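Local coordinates for programmed Cell Death Protein 5 Homolog (Leishmania major, PDB 6VMT) that probably binds DNA and folds as a long N-terminal helix leading into a compact helical bundle, at residues A[42-52]-A[81-92]. Residues are numbered along the deposited sequence; the frame is centred on the assembly and turned at random.
Sequences AFVSAEGRERL and PPVSDDTVRELL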
loop_
_atom_site.group_PDB
_atom_site.type_symbol
_atom_site.label_atom_id
_atom_site.label_comp_id
_atom_site.label_asym_id
_atom_site.label_seq_id
_atom_site.Cartn_x
_atom_site.Cartn_y
_atom_site.Cartn_z
ATOM N N ALA A 42 9.375 3.424 -7.852
ATOM C CA ALA A 42 9.646 4.700 -8.556
ATOM C C ALA A 42 9.790 5.869 -7.581
ATOM O O ALA A 42 10.539 6.826 -7.913
ATOM C CB ALA A 42 8.518 4.980 -9.506
ATOM N N PHE A 43 9.030 5.813 -6.484
ATOM C CA PHE A 43 8.769 6.943 -5.559
ATOM C C PHE A 43 9.766 6.899 -4.409
ATOM O O PHE A 43 10.239 7.973 -3.975
ATOM C CB PHE A 43 7.355 6.881 -4.978
ATOM C CG PHE A 43 6.229 7.166 -5.946
ATOM C CD1 PHE A 43 6.476 7.499 -7.267
ATOM C CD2 PHE A 43 4.916 7.144 -5.517
ATOM C CE1 PHE A 43 5.433 7.787 -8.130
ATOM C CE2 PHE A 43 3.876 7.451 -6.375
ATOM C CZ PHE A 43 4.134 7.764 -7.684
ATOM N N VAL A 44 10.053 5.691 -3.929
ATOM C CA VAL A 44 10.804 5.468 -2.661
ATOM C C VAL A 44 12.131 4.825 -3.034
ATOM O O VAL A 44 12.159 4.075 -3.998
ATOM C CB VAL A 44 9.986 4.619 -1.672
ATOM C CG1 VAL A 44 10.693 4.401 -0.356
ATOM C CG2 VAL A 44 8.654 5.265 -1.394
ATOM N N SER A 45 13.186 5.145 -2.306
ATOM C CA SER A 45 14.547 4.598 -2.535
ATOM C C SER A 45 14.595 3.163 -2.011
ATOM O O SER A 45 13.651 2.736 -1.324
ATOM C CB SER A 45 15.579 5.445 -1.873
ATOM O OG SER A 45 15.435 5.329 -0.473
ATOM N N ALA A 46 15.667 2.452 -2.323
ATOM C CA ALA A 46 15.786 0.992 -2.130
ATOM C C ALA A 46 15.920 0.707 -0.639
ATOM O O ALA A 46 15.192 -0.155 -0.133
ATOM C CB ALA A 46 16.961 0.494 -2.915
ATOM N N GLU A 47 16.817 1.445 0.017
ATOM C CA GLU A 47 17.045 1.421 1.482
ATOM C C GLU A 47 15.711 1.664 2.187
ATOM O O GLU A 47 15.403 0.932 3.155
ATOM C CB GLU A 47 18.055 2.501 1.885
ATOM C CG GLU A 47 19.458 1.986 2.190
ATOM C CD GLU A 47 20.128 2.596 3.423
ATOM O OE1 GLU A 47 19.820 3.768 3.767
ATOM O OE2 GLU A 47 20.952 1.891 4.059
ATOM N N GLY A 48 14.974 2.682 1.735
ATOM C CA GLY A 48 13.724 3.141 2.366
ATOM C C GLY A 48 12.622 2.140 2.129
ATOM O O GLY A 48 11.665 2.105 2.908
ATOM N N ARG A 49 12.765 1.341 1.078
ATOM C CA ARG A 49 11.771 0.315 0.692
ATOM C C ARG A 49 11.965 -0.957 1.521
ATOM O O ARG A 49 10.936 -1.541 1.911
ATOM C CB ARG A 49 11.861 0.040 -0.807
ATOM C CG ARG A 49 10.601 0.430 -1.557
ATOM C CD ARG A 49 10.885 1.008 -2.920
ATOM N NE ARG A 49 11.660 0.083 -3.717
ATOM C CZ ARG A 49 12.760 0.387 -4.390
ATOM N NH1 ARG A 49 13.235 1.625 -4.399
ATOM N NH2 ARG A 49 13.376 -0.565 -5.071
ATOM N N GLU A 50 13.208 -1.363 1.781
ATOM C CA GLU A 50 13.528 -2.467 2.731
ATOM C C GLU A 50 12.976 -2.120 4.121
ATOM O O GLU A 50 12.214 -2.921 4.715
ATOM C CB GLU A 50 15.037 -2.695 2.799
ATOM C CG GLU A 50 15.619 -3.122 1.465
ATOM C CD GLU A 50 17.099 -3.451 1.477
ATOM O OE1 GLU A 50 17.579 -3.971 2.507
ATOM O OE2 GLU A 50 17.765 -3.183 0.453
ATOM N N ARG A 51 13.350 -0.950 4.612
ATOM C CA ARG A 51 12.941 -0.447 5.938
ATOM C C ARG A 51 11.434 -0.619 6.084
ATOM O O ARG A 51 10.989 -1.060 7.144
ATOM C CB ARG A 51 13.358 1.016 6.088
ATOM C CG ARG A 51 12.893 1.646 7.390
ATOM C CD ARG A 51 13.331 3.086 7.539
ATOM N NE ARG A 51 14.737 3.198 7.892
ATOM C CZ ARG A 51 15.240 3.011 9.105
ATOM N NH1 ARG A 51 14.460 2.682 10.119
ATOM N NH2 ARG A 51 16.536 3.148 9.295
ATOM N N LEU A 52 10.669 -0.278 5.059
ATOM C CA LEU A 52 9.186 -0.260 5.148
ATOM C C LEU A 52 8.660 -1.690 5.288
ATOM O O LEU A 52 7.659 -1.884 6.005
ATOM C CB LEU A 52 8.628 0.401 3.887
ATOM C CG LEU A 52 8.347 1.893 3.971
ATOM C CD1 LEU A 52 7.959 2.398 2.595
ATOM C CD2 LEU A 52 7.238 2.187 4.972
ATOM N N PRO A 81 10.055 12.808 -5.241
ATOM C CA PRO A 81 10.627 11.480 -5.401
ATOM C C PRO A 81 12.035 11.587 -5.960
ATOM O O PRO A 81 12.351 12.559 -6.629
ATOM C CB PRO A 81 9.697 10.796 -6.394
ATOM C CG PRO A 81 9.114 11.918 -7.208
ATOM C CD PRO A 81 9.113 13.139 -6.314
ATOM N N PRO A 82 12.925 10.602 -5.710
ATOM C CA PRO A 82 12.616 9.438 -4.892
ATOM C C PRO A 82 12.850 9.791 -3.421
ATOM O O PRO A 82 13.753 10.552 -3.105
ATOM C CB PRO A 82 13.622 8.411 -5.392
ATOM C CG PRO A 82 14.848 9.261 -5.616
ATOM C CD PRO A 82 14.324 10.582 -6.153
ATOM N N VAL A 83 12.009 9.232 -2.562
ATOM C CA VAL A 83 11.919 9.587 -1.124
ATOM C C VAL A 83 12.993 8.779 -0.397
ATOM O O VAL A 83 13.017 7.534 -0.549
ATOM C CB VAL A 83 10.485 9.301 -0.647
ATOM C CG1 VAL A 83 10.295 9.394 0.840
ATOM C CG2 VAL A 83 9.498 10.196 -1.344
ATOM N N SER A 84 13.864 9.477 0.342
ATOM C CA SER A 84 15.066 8.950 1.048
ATOM C C SER A 84 14.658 8.050 2.214
ATOM O O SER A 84 13.600 8.317 2.775
ATOM C CB SER A 84 15.874 10.109 1.556
ATOM O OG SER A 84 15.093 10.908 2.438
ATOM N N ASP A 85 15.499 7.082 2.613
ATOM C CA ASP A 85 15.348 6.275 3.864
ATOM C C ASP A 85 15.134 7.207 5.064
ATOM O O ASP A 85 14.295 6.908 5.921
ATOM C CB ASP A 85 16.584 5.405 4.105
ATOM C CG ASP A 85 16.595 4.630 5.417
ATOM O OD1 ASP A 85 15.678 3.822 5.615
ATOM O OD2 ASP A 85 17.536 4.829 6.227
ATOM N N ASP A 86 15.876 8.312 5.094
ATOM C CA ASP A 86 15.846 9.337 6.168
ATOM C C ASP A 86 14.419 9.882 6.297
ATOM O O ASP A 86 13.951 10.038 7.413
ATOM C CB ASP A 86 16.884 10.434 5.897
ATOM C CG ASP A 86 18.220 9.953 5.322
ATOM O OD1 ASP A 86 18.212 9.230 4.284
ATOM O OD2 ASP A 86 19.272 10.317 5.901
ATOM N N THR A 87 13.741 10.169 5.190
ATOM C CA THR A 87 12.338 10.674 5.192
ATOM C C THR A 87 11.374 9.547 5.565
ATOM O O THR A 87 10.390 9.822 6.280
ATOM C CB THR A 87 11.920 11.274 3.845
ATOM O OG1 THR A 87 12.860 12.246 3.385
ATOM C CG2 THR A 87 10.575 11.949 3.936
ATOM N N VAL A 88 11.622 8.321 5.102
ATOM C CA VAL A 88 10.798 7.144 5.495
ATOM C C VAL A 88 10.846 7.017 7.022
ATOM O O VAL A 88 9.775 7.075 7.667
ATOM C CB VAL A 88 11.287 5.864 4.800
ATOM C CG1 VAL A 88 10.651 4.618 5.391
ATOM C CG2 VAL A 88 11.044 5.923 3.300
ATOM N N ARG A 89 12.053 6.876 7.571
ATOM C CA ARG A 89 12.302 6.713 9.032
ATOM C C ARG A 89 11.541 7.809 9.779
ATOM O O ARG A 89 10.773 7.481 10.670
ATOM C CB ARG A 89 13.811 6.694 9.276
ATOM C CG ARG A 89 14.281 7.502 10.470
ATOM C CD ARG A 89 15.680 7.141 10.942
ATOM N NE ARG A 89 15.838 7.608 12.318
ATOM C CZ ARG A 89 15.204 7.119 13.403
ATOM N NH1 ARG A 89 14.351 6.109 13.322
ATOM N NH2 ARG A 89 15.434 7.649 14.590
ATOM N N GLU A 90 11.671 9.055 9.345
ATOM C CA GLU A 90 10.943 10.229 9.909
ATOM C C GLU A 90 9.442 9.932 9.917
ATOM O O GLU A 90 8.857 9.980 10.997
ATOM C CB GLU A 90 11.297 11.484 9.106
ATOM C CG GLU A 90 10.990 12.808 9.784
ATOM C CD GLU A 90 11.600 14.013 9.062
ATOM O OE1 GLU A 90 11.423 14.113 7.827
ATOM O OE2 GLU A 90 12.273 14.856 9.721
ATOM N N LEU A 91 8.853 9.571 8.767
ATOM C CA LEU A 91 7.388 9.298 8.627
ATOM C C LEU A 91 6.986 8.126 9.533
ATOM O O LEU A 91 6.005 8.271 10.281
ATOM C CB LEU A 91 7.036 8.991 7.171
ATOM C CG LEU A 91 7.149 10.122 6.142
ATOM C CD1 LEU A 91 6.680 9.633 4.795
ATOM C CD2 LEU A 91 6.330 11.328 6.523
ATOM N N LEU A 92 7.721 7.015 9.528
ATOM C CA LEU A 92 7.404 5.859 10.426
ATOM C C LEU A 92 7.335 6.282 11.906
ATOM O O LEU A 92 6.432 5.854 12.619
ATOM C CB LEU A 92 8.476 4.800 10.239
ATOM C CG LEU A 92 8.298 3.920 9.007
ATOM C CD1 LEU A 92 9.493 3.024 8.818
ATOM C CD2 LEU A 92 7.069 3.076 9.128
HETATM O O HOH W 1 17.825 6.618 0.376
#
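Gly48 packs against the first turn of helix 85-103, its CA 3.8 Å from the CA of Asp85, and illustrates how a residue without a side chain lets two helices approach closely. The axes of 46-52 and 85-92 come within 8.4 Å, their directions only 29° apart. On this buried side Val88 CG1 reaches CG of Leu52 and CD of Arg51, both at 3.8 Å, and also lies near the Gly48 carbonyl, while CG2 meets CG1 of Val44, the two valines crossing at about a right angle. Arg51 fits as a knob among Asp85, Val88, Arg89 and Leu92, its CG against Leu92 CD1. Leu52 and Val44 also touch Val66 and Ile70 of helix 46-75, so the apolar seam joins the core of the compact helical bundle from which the long helix 12-43 projects in this PDCD5-family fold. Just before both helices the backbones of Val44 and Val83 form a single beta bridge: Val83 N donates to Phe43 O, and Ser45 N to Val83 O at 3.0 Å. Each helix then starts at a serine N-cap, Ser45 or Ser84; a water joins Ser45 OG to Asp85 N. Toward solvent the packing gives way to charge. The Arg51 chain, bent at chi3 (-76°), brings NE to the syn side of Asp85 OD1 in a salt bridge, 25° out of the carboxylate plane, with Arg89 CB over one guanidinium face, offset toward its rim. Exposed Glu47 brings OE1 within 3.5 Å of Asp85 OD2, a like-charge approach that the neighbouring arginine may ease.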